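PDB 6P74: OLD nuclease, which degrades linear and supercoiled double-stranded DNA in the 5'-to-3' direction with divalent metal ions and carries a DNA-stimulated ATPase activity. Local coordinates for residues A[410-413]-A[414-418]; A[202-205]-A[206-209]; A[253-256]-A[257-261]; A[50-54]-A[55-59]. All blocks are in the same frame, centred on the assembly; numbering follows the deposited sequence.

Interaction 1: residues A[410-413]-A[414-418]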
loop_
_atom_site.group_PDB
_atom_site.type_symbol
_atom_site.label_atom_id
_atom_site.label_comp_id
_atom_site.label_asym_id
_atom_site.label_seq_id
_atom_site.Cartn_x
_atom_site.Cartn_y
_atom_site.Cartn_z
ATOM N N ALA A 410 -12.600 17.166 40.085
ATOM C CA ALA A 410 -11.189 17.182 39.713
ATOM C C ALA A 410 -10.935 16.305 38.493
ATOM O O ALA A 410 -10.080 16.631 37.664
ATOM C CB ALA A 410 -10.308 16.742 40.897
ATOM N N GLY A 411 -11.684 15.210 38.357
ATOM C CA GLY A 411 -11.566 14.374 37.173
ATOM C C GLY A 411 -12.063 15.070 35.925
ATOM O O GLY A 411 -11.522 14.863 34.833
ATOM N N ILE A 412 -13.116 15.886 36.064
ATOM C CA ILE A 412 -13.628 16.654 34.928
ATOM C C ILE A 412 -12.586 17.667 34.452
ATOM O O ILE A 412 -12.306 17.768 33.257
ATOM C CB ILE A 412 -14.958 17.346 35.283
ATOM C CG1 ILE A 412 -16.074 16.320 35.423
ATOM C CG2 ILE A 412 -15.360 18.308 34.180
ATOM C CD1 ILE A 412 -17.379 16.906 35.896
ATOM N N GLU A 413 -12.021 18.446 35.374
ATOM C CA GLU A 413 -10.904 19.326 35.037
ATOM C C GLU A 413 -9.883 18.626 34.157
ATOM O O GLU A 413 -9.434 19.173 33.144
ATOM C CB GLU A 413 -10.190 19.798 36.295
ATOM C CG GLU A 413 -10.852 20.827 37.091
ATOM C CD GLU A 413 -9.833 21.510 37.955
ATOM O OE1 GLU A 413 -8.989 22.243 37.391
ATOM O OE2 GLU A 413 -9.830 21.267 39.180
ATOM N N LEU A 414 -9.484 17.413 34.548
ATOM C CA LEU A 414 -8.441 16.723 33.804
ATOM C C LEU A 414 -8.882 16.475 32.370
ATOM O O LEU A 414 -8.175 16.832 31.426
ATOM C CB LEU A 414 -8.070 15.417 34.503
ATOM C CG LEU A 414 -6.939 14.581 33.904
ATOM C CD1 LEU A 414 -5.714 15.458 33.619
ATOM C CD2 LEU A 414 -6.571 13.514 34.901
ATOM N N ILE A 415 -10.072 15.895 32.188
ATOM C CA ILE A 415 -10.523 15.528 30.850
ATOM C C ILE A 415 -10.797 16.774 30.024
ATOM O O ILE A 415 -10.556 16.793 28.810
ATOM C CB ILE A 415 -11.775 14.625 30.913
ATOM C CG1 ILE A 415 -11.528 13.384 31.757
ATOM C CG2 ILE A 415 -12.221 14.230 29.505
ATOM C CD1 ILE A 415 -10.312 12.629 31.364
ATOM N N VAL A 416 -11.349 17.821 30.654
ATOM C CA VAL A 416 -11.514 19.099 29.966
ATOM C C VAL A 416 -10.173 19.596 29.422
ATOM O O VAL A 416 -10.068 20.005 28.260
ATOM C CB VAL A 416 -12.159 20.137 30.895
ATOM C CG1 VAL A 416 -11.815 21.553 30.414
ATOM C CG2 VAL A 416 -13.658 19.955 30.907
ATOM N N GLY A 417 -9.127 19.559 30.254
ATOM C CA GLY A 417 -7.825 20.058 29.821
ATOM C C GLY A 417 -7.260 19.287 28.639
ATOM O O GLY A 417 -6.676 19.869 27.726
ATOM N N VAL A 418 -7.463 17.974 28.623
ATOM C CA VAL A 418 -7.052 17.167 27.482
ATOM C C VAL A 418 -7.908 17.491 26.261
ATOM O O VAL A 418 -7.383 17.749 25.172
ATOM C CB VAL A 418 -7.110 15.672 27.847
ATOM C CG1 VAL A 418 -6.905 14.820 26.621
ATOM C CG2 VAL A 418 -6.054 15.366 28.894
#

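Interaction 2: residues A[202-205]-A[206-209]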
loop_
_atom_site.group_PDB
_atom_site.type_symbol
_atom_site.label_atom_id
_atom_site.label_comp_id
_atom_site.label_asym_id
_atom_site.label_seq_id
_atom_site.Cartn_x
_atom_site.Cartn_y
_atom_site.Cartn_z
ATOM N N GLN A 202 22.498 -16.625 -16.722
ATOM C CA GLN A 202 22.430 -16.123 -18.087
ATOM C C GLN A 202 21.736 -14.759 -18.137
ATOM O O GLN A 202 22.202 -13.841 -18.821
ATOM C CB GLN A 202 21.717 -17.148 -18.971
ATOM C CG GLN A 202 21.580 -16.744 -20.424
ATOM C CD GLN A 202 20.680 -17.679 -21.209
ATOM O OE1 GLN A 202 20.017 -18.549 -20.637
ATOM N NE2 GLN A 202 20.646 -17.503 -22.527
ATOM N N MET A 203 20.627 -14.599 -17.411
ATOM C CA MET A 203 20.000 -13.285 -17.341
ATOM C C MET A 203 20.968 -12.247 -16.786
ATOM O O MET A 203 20.958 -11.092 -17.216
ATOM C CB MET A 203 18.734 -13.319 -16.483
ATOM C CG MET A 203 17.656 -14.282 -16.927
ATOM S SD MET A 203 17.159 -14.182 -18.662
ATOM C CE MET A 203 18.325 -15.285 -19.425
ATOM N N LEU A 204 21.790 -12.630 -15.805
ATOM C CA LEU A 204 22.726 -11.686 -15.204
ATOM C C LEU A 204 23.891 -11.409 -16.124
ATOM O O LEU A 204 24.459 -10.313 -16.087
ATOM C CB LEU A 204 23.246 -12.205 -13.861
ATOM C CG LEU A 204 22.215 -12.133 -12.727
ATOM C CD1 LEU A 204 22.793 -12.681 -11.436
ATOM C CD2 LEU A 204 21.705 -10.702 -12.536
ATOM N N GLY A 205 24.237 -12.382 -16.963
ATOM C CA GLY A 205 25.342 -12.205 -17.879
ATOM C C GLY A 205 25.117 -11.079 -18.868
ATOM O O GLY A 205 26.077 -10.448 -19.317
ATOM N N PHE A 206 23.849 -10.817 -19.227
ATOM C CA PHE A 206 23.541 -9.721 -20.145
ATOM C C PHE A 206 23.955 -8.365 -19.584
ATOM O O PHE A 206 24.122 -7.412 -20.353
ATOM C CB PHE A 206 22.049 -9.681 -20.471
ATOM C CG PHE A 206 21.538 -10.902 -21.180
ATOM C CD1 PHE A 206 22.247 -11.472 -22.224
ATOM C CD2 PHE A 206 20.310 -11.477 -20.800
ATOM C CE1 PHE A 206 21.755 -12.610 -22.884
ATOM C CE2 PHE A 206 19.809 -12.592 -21.453
ATOM C CZ PHE A 206 20.537 -13.171 -22.493
ATOM N N LEU A 207 24.113 -8.252 -18.263
ATOM C CA LEU A 207 24.600 -7.014 -17.666
ATOM C C LEU A 207 26.072 -6.747 -17.960
ATOM O O LEU A 207 26.546 -5.638 -17.681
ATOM C CB LEU A 207 24.356 -7.049 -16.163
ATOM C CG LEU A 207 22.868 -7.053 -15.799
ATOM C CD1 LEU A 207 22.686 -7.293 -14.303
ATOM C CD2 LEU A 207 22.199 -5.738 -16.235
ATOM N N GLY A 208 26.799 -7.715 -18.528
ATOM C CA GLY A 208 28.189 -7.533 -18.897
ATOM C C GLY A 208 29.176 -7.684 -17.765
ATOM O O GLY A 208 30.342 -8.008 -18.021
ATOM N N LYS A 209 28.742 -7.469 -16.520
ATOM C CA LYS A 209 29.563 -7.620 -15.324
ATOM C C LYS A 209 30.086 -9.045 -15.182
ATOM O O LYS A 209 29.327 -9.963 -14.841
ATOM C CB LYS A 209 28.754 -7.228 -14.079
ATOM C CG LYS A 209 28.238 -5.787 -14.067
ATOM C CD LYS A 209 26.904 -5.664 -13.321
ATOM C CE LYS A 209 26.721 -6.785 -12.296
ATOM N NZ LYS A 209 27.756 -6.776 -11.227
#

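Interaction 3: residues A[253-256]-A[257-261]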
loop_
_atom_site.group_PDB
_atom_site.type_symbol
_atom_site.label_atom_id
_atom_site.label_comp_id
_atom_site.label_asym_id
_atom_site.label_seq_id
_atom_site.Cartn_x
_atom_site.Cartn_y
_atom_site.Cartn_z
ATOM N N SER A 253 0.110 -12.405 16.978
ATOM C CA SER A 253 0.107 -11.228 17.842
ATOM C C SER A 253 0.614 -11.572 19.232
ATOM O O SER A 253 1.335 -10.780 19.852
ATOM C CB SER A 253 -1.299 -10.645 17.944
ATOM O OG SER A 253 -1.670 -10.063 16.726
ATOM N N ALA A 254 0.208 -12.734 19.746
ATOM C CA ALA A 254 0.683 -13.176 21.047
ATOM C C ALA A 254 2.192 -13.399 21.028
ATOM O O ALA A 254 2.887 -13.067 21.993
ATOM C CB ALA A 254 -0.061 -14.445 21.468
ATOM N N ILE A 255 2.723 -13.943 19.932
ATOM C CA ILE A 255 4.167 -14.145 19.862
ATOM C C ILE A 255 4.906 -12.811 19.838
ATOM O O ILE A 255 6.017 -12.691 20.372
ATOM C CB ILE A 255 4.511 -15.022 18.649
ATOM C CG1 ILE A 255 4.047 -16.459 18.906
ATOM C CG2 ILE A 255 6.018 -14.955 18.328
ATOM C CD1 ILE A 255 4.327 -17.376 17.759
ATOM N N VAL A 256 4.311 -11.785 19.240
ATOM C CA VAL A 256 4.959 -10.479 19.241
ATOM C C VAL A 256 5.067 -9.950 20.666
ATOM O O VAL A 256 6.115 -9.434 21.073
ATOM C CB VAL A 256 4.196 -9.516 18.311
ATOM C CG1 VAL A 256 4.612 -8.076 18.546
ATOM C CG2 VAL A 256 4.459 -9.901 16.871
ATOM N N VAL A 257 3.990 -10.077 21.452
ATOM C CA VAL A 257 4.055 -9.658 22.849
ATOM C C VAL A 257 5.164 -10.410 23.561
ATOM O O VAL A 257 5.950 -9.822 24.317
ATOM C CB VAL A 257 2.691 -9.846 23.547
ATOM C CG1 VAL A 257 2.759 -9.397 25.014
ATOM C CG2 VAL A 257 1.584 -9.078 22.805
ATOM N N GLY A 258 5.276 -11.715 23.297
ATOM C CA GLY A 258 6.334 -12.494 23.917
ATOM C C GLY A 258 7.717 -12.000 23.529
ATOM O O GLY A 258 8.643 -12.008 24.349
ATOM N N ILE A 259 7.883 -11.563 22.272
ATOM C CA ILE A 259 9.182 -11.033 21.859
ATOM C C ILE A 259 9.512 -9.783 22.660
ATOM O O ILE A 259 10.624 -9.630 23.176
ATOM C CB ILE A 259 9.219 -10.763 20.341
ATOM C CG1 ILE A 259 9.344 -12.072 19.556
ATOM C CG2 ILE A 259 10.417 -9.879 19.972
ATOM C CD1 ILE A 259 8.796 -11.949 18.166
ATOM N N PHE A 260 8.538 -8.887 22.813
ATOM C CA PHE A 260 8.796 -7.670 23.573
ATOM C C PHE A 260 9.041 -7.956 25.043
ATOM O O PHE A 260 9.820 -7.250 25.691
ATOM C CB PHE A 260 7.640 -6.697 23.401
ATOM C CG PHE A 260 7.768 -5.849 22.177
ATOM C CD1 PHE A 260 8.457 -4.643 22.225
ATOM C CD2 PHE A 260 7.211 -6.256 20.975
ATOM C CE1 PHE A 260 8.579 -3.855 21.096
ATOM C CE2 PHE A 260 7.332 -5.469 19.848
ATOM C CZ PHE A 260 8.020 -4.272 19.908
ATOM N N GLU A 261 8.388 -8.978 25.587
ATOM C CA GLU A 261 8.681 -9.381 26.953
ATOM C C GLU A 261 10.098 -9.930 27.077
ATOM O O GLU A 261 10.745 -9.726 28.112
ATOM C CB GLU A 261 7.633 -10.391 27.427
ATOM C CG GLU A 261 7.900 -11.043 28.791
ATOM C CD GLU A 261 7.942 -10.060 29.968
ATOM O OE1 GLU A 261 7.484 -8.914 29.801
ATOM O OE2 GLU A 261 8.446 -10.444 31.060
#

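Interaction 4: residues A[50-54]-A[55-59]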
loop_
_atom_site.group_PDB
_atom_site.type_symbol
_atom_site.label_atom_id
_atom_site.label_comp_id
_atom_site.label_asym_id
_atom_site.label_seq_id
_atom_site.Cartn_x
_atom_site.Cartn_y
_atom_site.Cartn_z
ATOM N N PRO A 50 16.387 5.330 1.217
ATOM C CA PRO A 50 15.471 6.212 0.476
ATOM C C PRO A 50 16.052 6.591 -0.873
ATOM O O PRO A 50 17.133 7.170 -0.958
ATOM C CB PRO A 50 15.348 7.444 1.381
ATOM C CG PRO A 50 15.924 7.053 2.681
ATOM C CD PRO A 50 16.900 5.961 2.439
ATOM N N SER A 51 15.319 6.277 -1.931
ATOM C CA SER A 51 15.729 6.693 -3.262
ATOM C C SER A 51 14.471 6.920 -4.091
ATOM O O SER A 51 13.348 6.865 -3.577
ATOM C CB SER A 51 16.681 5.663 -3.880
ATOM O OG SER A 51 16.078 4.388 -3.960
ATOM N N LEU A 52 14.665 7.197 -5.379
ATOM C CA LEU A 52 13.526 7.399 -6.262
ATOM C C LEU A 52 12.627 6.165 -6.295
ATOM O O LEU A 52 11.415 6.285 -6.511
ATOM C CB LEU A 52 14.029 7.768 -7.662
ATOM C CG LEU A 52 13.018 8.369 -8.640
ATOM C CD1 LEU A 52 12.307 9.584 -8.040
ATOM C CD2 LEU A 52 13.713 8.730 -9.963
ATOM N N ARG A 53 13.201 4.971 -6.076
ATOM C CA ARG A 53 12.435 3.730 -5.974
ATOM C C ARG A 53 11.574 3.662 -4.723
ATOM O O ARG A 53 10.803 2.704 -4.577
ATOM C CB ARG A 53 13.366 2.515 -5.974
ATOM C CG ARG A 53 13.983 2.150 -7.310
ATOM C CD ARG A 53 14.994 1.016 -7.144
ATOM N NE ARG A 53 15.833 1.219 -5.962
ATOM C CZ ARG A 53 17.141 0.974 -5.918
ATOM N NH1 ARG A 53 17.772 0.521 -6.993
ATOM N NH2 ARG A 53 17.818 1.195 -4.797
ATOM N N SER A 54 11.699 4.623 -3.810
ATOM C CA SER A 54 10.900 4.596 -2.594
ATOM C C SER A 54 9.529 5.231 -2.779
ATOM O O SER A 54 8.616 4.942 -1.996
ATOM C CB SER A 54 11.643 5.312 -1.461
ATOM O OG SER A 54 12.907 4.725 -1.216
ATOM N N PHE A 55 9.366 6.087 -3.782
ATOM C CA PHE A 55 8.145 6.851 -3.970
ATOM C C PHE A 55 7.318 6.287 -5.118
ATOM O O PHE A 55 7.848 5.680 -6.052
ATOM C CB PHE A 55 8.463 8.323 -4.250
ATOM C CG PHE A 55 9.022 9.062 -3.068
ATOM C CD1 PHE A 55 10.384 9.041 -2.798
ATOM C CD2 PHE A 55 8.190 9.794 -2.235
ATOM C CE1 PHE A 55 10.905 9.736 -1.706
ATOM C CE2 PHE A 55 8.695 10.487 -1.146
ATOM C CZ PHE A 55 10.055 10.459 -0.878
ATOM N N ARG A 56 6.009 6.493 -5.031
ATOM C CA ARG A 56 5.107 6.333 -6.163
ATOM C C ARG A 56 4.835 7.719 -6.750
ATOM O O ARG A 56 4.409 8.633 -6.030
ATOM C CB ARG A 56 3.811 5.633 -5.731
ATOM C CG ARG A 56 4.028 4.311 -4.984
ATOM C CD ARG A 56 2.718 3.563 -4.711
ATOM N NE ARG A 56 2.602 2.346 -5.523
ATOM C CZ ARG A 56 1.624 1.443 -5.409
ATOM N NH1 ARG A 56 0.659 1.606 -4.506
ATOM N NH2 ARG A 56 1.612 0.369 -6.197
ATOM N N ILE A 57 5.115 7.884 -8.036
ATOM C CA ILE A 57 4.910 9.144 -8.748
ATOM C C ILE A 57 3.809 8.919 -9.777
ATOM O O ILE A 57 4.005 8.138 -10.718
ATOM C CB ILE A 57 6.194 9.643 -9.429
ATOM C CG1 ILE A 57 7.272 9.950 -8.395
ATOM C CG2 ILE A 57 5.913 10.876 -10.267
ATOM C CD1 ILE A 57 7.952 8.723 -7.854
ATOM N N PRO A 58 2.659 9.611 -9.674
ATOM C CA PRO A 58 2.428 10.725 -8.747
ATOM C C PRO A 58 1.686 10.390 -7.450
ATOM O O PRO A 58 1.447 11.308 -6.657
ATOM C CB PRO A 58 1.583 11.683 -9.590
ATOM C CG PRO A 58 0.878 10.776 -10.636
ATOM C CD PRO A 58 1.503 9.405 -10.566
ATOM N N GLN A 59 1.344 9.116 -7.237
ATOM C CA GLN A 59 0.531 8.676 -6.100
ATOM C C GLN A 59 0.898 9.334 -4.766
ATOM O O GLN A 59 0.024 9.581 -3.930
ATOM C CB GLN A 59 0.628 7.150 -5.950
ATOM C CG GLN A 59 -0.140 6.330 -7.000
ATOM C CD GLN A 59 0.757 5.755 -8.107
ATOM O OE1 GLN A 59 1.671 6.424 -8.601
ATOM N NE2 GLN A 59 0.493 4.508 -8.497
#

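Interaction 1: residues A[410-413]-A[414-418]
Ile412 and Val416, one helical turn apart, make the close apolar pair of this stretch of helix 409-422: their CG2 methyls approach to 4.0 Å, with the two side chains at an oblique angle to each other. The backbone bond at the same place is short and nearly straight. Val416 N reaches Ile412 O at 2.8 Å with an N-H...O angle of 172°, and CB and CG2 of Val416 also lie against that oxygen, CB to O being 3.3 Å. Around the pair, Val428 of strand 426-431 touches both side chains, and Ile412 also rests on Glu377, inferred to bind a divalent metal. The helix joins parallel strands 401-405 and 426-431, a beta-alpha-beta crossover of the Toprim domain, and this face turns to the sheet.

Ala410 and Gly417 are the more open positions. Both are partly exposed, and the backbone bond from Leu414 N to Ala410 O stretches to 3.3 Å, although the one from Gly417 N to Glu413 O is an ordinary 2.9 Å. Glu413 projects from the helix as well. Its CG stands anti to the carbonyl carbon (chi1 -75°), and the extended chain beyond carries the carboxylate away from the helix axis to salt bridges from OE2 to Arg353 and Arg462. Two cationic partners on one carboxylate oxygen of a buried residue would be expected to favour the ionised form. The contact thus combines an apolar face packed on the sheet beside the inferred metal site with a charge-compensated glutamate that ties the helix to helices 341-355 and 443-467.

Interaction 2: residues A[202-205]-A[206-209]
The ring of Phe206 has a backbone carbonyl over one of its faces: Gln202 O sits above it, displaced toward the rim, with CD2 of the ring 3.6 Å from that oxygen. The same oxygen takes weak bonds from both Phe206 N, 3.5 Å from Gln202 O, and Gly205 N, where helix 187-205 is giving out. Met203 lies alongside the ring, pointing the same way. Its chain bends at both chi2 (-51°) and chi3 (88°), which folds CE back to 3.7 Å from Phe206 CE2. The sulfur SD, 5.5 Å from the ring centroid and approaching obliquely, completes a Met-aromatic contact.

The chain then leaves the helix through a type I beta turn from Gly205 to Gly208. Leu207 N bonds to Leu204 O at 3.0 Å and Gly208 N to Gly205 O at 2.9 Å, but in both cases the donor stands well above the carbonyl plane, so neither uses an in-plane approach. Gly208 ends the helical course with a positive phi of 81°. Leu204 CD2 and Leu207 CD1 meet at 4.0 Å, the side chains at an oblique angle.

Partners from the second subunit pack against this helix end: Tyr289 on Met203, Ala254 on Leu204 and Gln285 on Phe206, in keeping with the dimerization region to which it belongs. The helix end is therefore held by two sound backbone bonds, to which the Met-aromatic and leucine contacts add apolar packing, while a carbonyl oxygen facing the pi cloud would probably be, if anything, electrostatically unfavourable.

Interaction 3: residues A[253-256]-A[257-261]
Phe260 meets the carbonyl oxygen of Val256 in two ways. Phe260 N bonds to Val256 O at 3.0 Å, nearly in line with the C=O bond, while the ring presents its edge to the same atom, with Phe260 CD2 3.4 Å from Val256 O and the oxygen close to the ring plane. The carbonyl is thus satisfied by its helical amide and lies beside the weakly positive ring hydrogens. A first torsion of -85° sets CG anti to the carbonyl carbon and lays the ring alongside Val256, whose CG1 comes within 4.0 Å of Phe260 CE2.

The other acceptors are each met by the amide four residues on: Ser253 O by Val257 N at 3.2 Å, Ala254 O by Gly258 N at 3.0 Å, Ile255 O by Ile259 N at 2.9 Å with a more bent N-H...O angle of 148°, and Val257 O by Glu261 N at 2.9 Å. Helix 246-266 leads into strand 272-276 of the mixed sheet in the P-loop ATPase domain, an arrangement consistent with the helix that precedes the Walker B strand in ABC-type ATPases. Phe260 meets Phe290 of helix 284-299 edge to face.

The side-chain polar groups are met by residues outside this stretch, several on the same helix. Buried Ser253 OG is hydrogen-bonded to Met280 O and more weakly to Leu249 O; Glu261 pairs with Arg264 through OE1 and with Gln265 NE2 through OE2. Ile255 CG2 and Ile259 CD1 approach to 4.1 Å, and both residues touch Ile151; Ala254, Ile255 and Val257 pack on Leu204, Ile217 and Met203 of the second subunit.

Interaction 4: residues A[50-54]-A[55-59]
Phe55, the residue most enclosed by this contact, follows directly on the short 3-10 turn 52-54. Its amide donates a weak hydrogen bond to Leu52, with Phe55 N 3.4 Å from Leu52 O, and its ring turns an edge toward Ser51: CD1 is 3.8 Å from Ser51 O, close to the ring plane. That oxygen also accepts Ser54 N at 2.8 Å, the bond that closes the turn.

Ser54 fastens the turn a second time. With chi1 at -58°, OG stands beside its own backbone N and accepts Ser51 N at 3.0 Å and an N-H...O angle of 169°, so the two serines are linked by a reciprocal pair of bonds. Leu52 adds a loose apolar touch, its CD1 lying 4.4 Å from Ile57 CD1.

Beyond the turn, the Phe55 side chain packs on Leu43 of helix 34-45 and on Leu92, Cys94 and Val103 of the antiparallel sheet. Arg56 and Pro58 pack on Thr35 and Asn30 of the second subunit. The arrangement is a 3-10 turn closed by backbone and serine side-chain bonds and followed by a buried phenylalanine, in an ATPase-domain loop that abuts the P-loop of the partner subunit.

In the fold
Along the chain the order is interaction 4, then 2, 3 and 1. Interactions 4, 2 and 3 lie within the ATPase portion and its dimerization insert, and all three touch the second subunit; interaction 1 sits in the Toprim domain, on a helix of its parallel sheet, and touches no other chain. Centres of interactions 2 and 4 are 27 Å apart and those of 3 and 4 33 Å, whereas the centres of interactions 1 and 2, on opposite sides of the chain's centre, are 68 Å apart. Leu204 of interaction 2 meets Ala254 of interaction 3 across the dimer, so contacts whose centres lie about 44 Å apart within one chain become neighbours between chains, while the nuclease domain faces away from the dimerization domain.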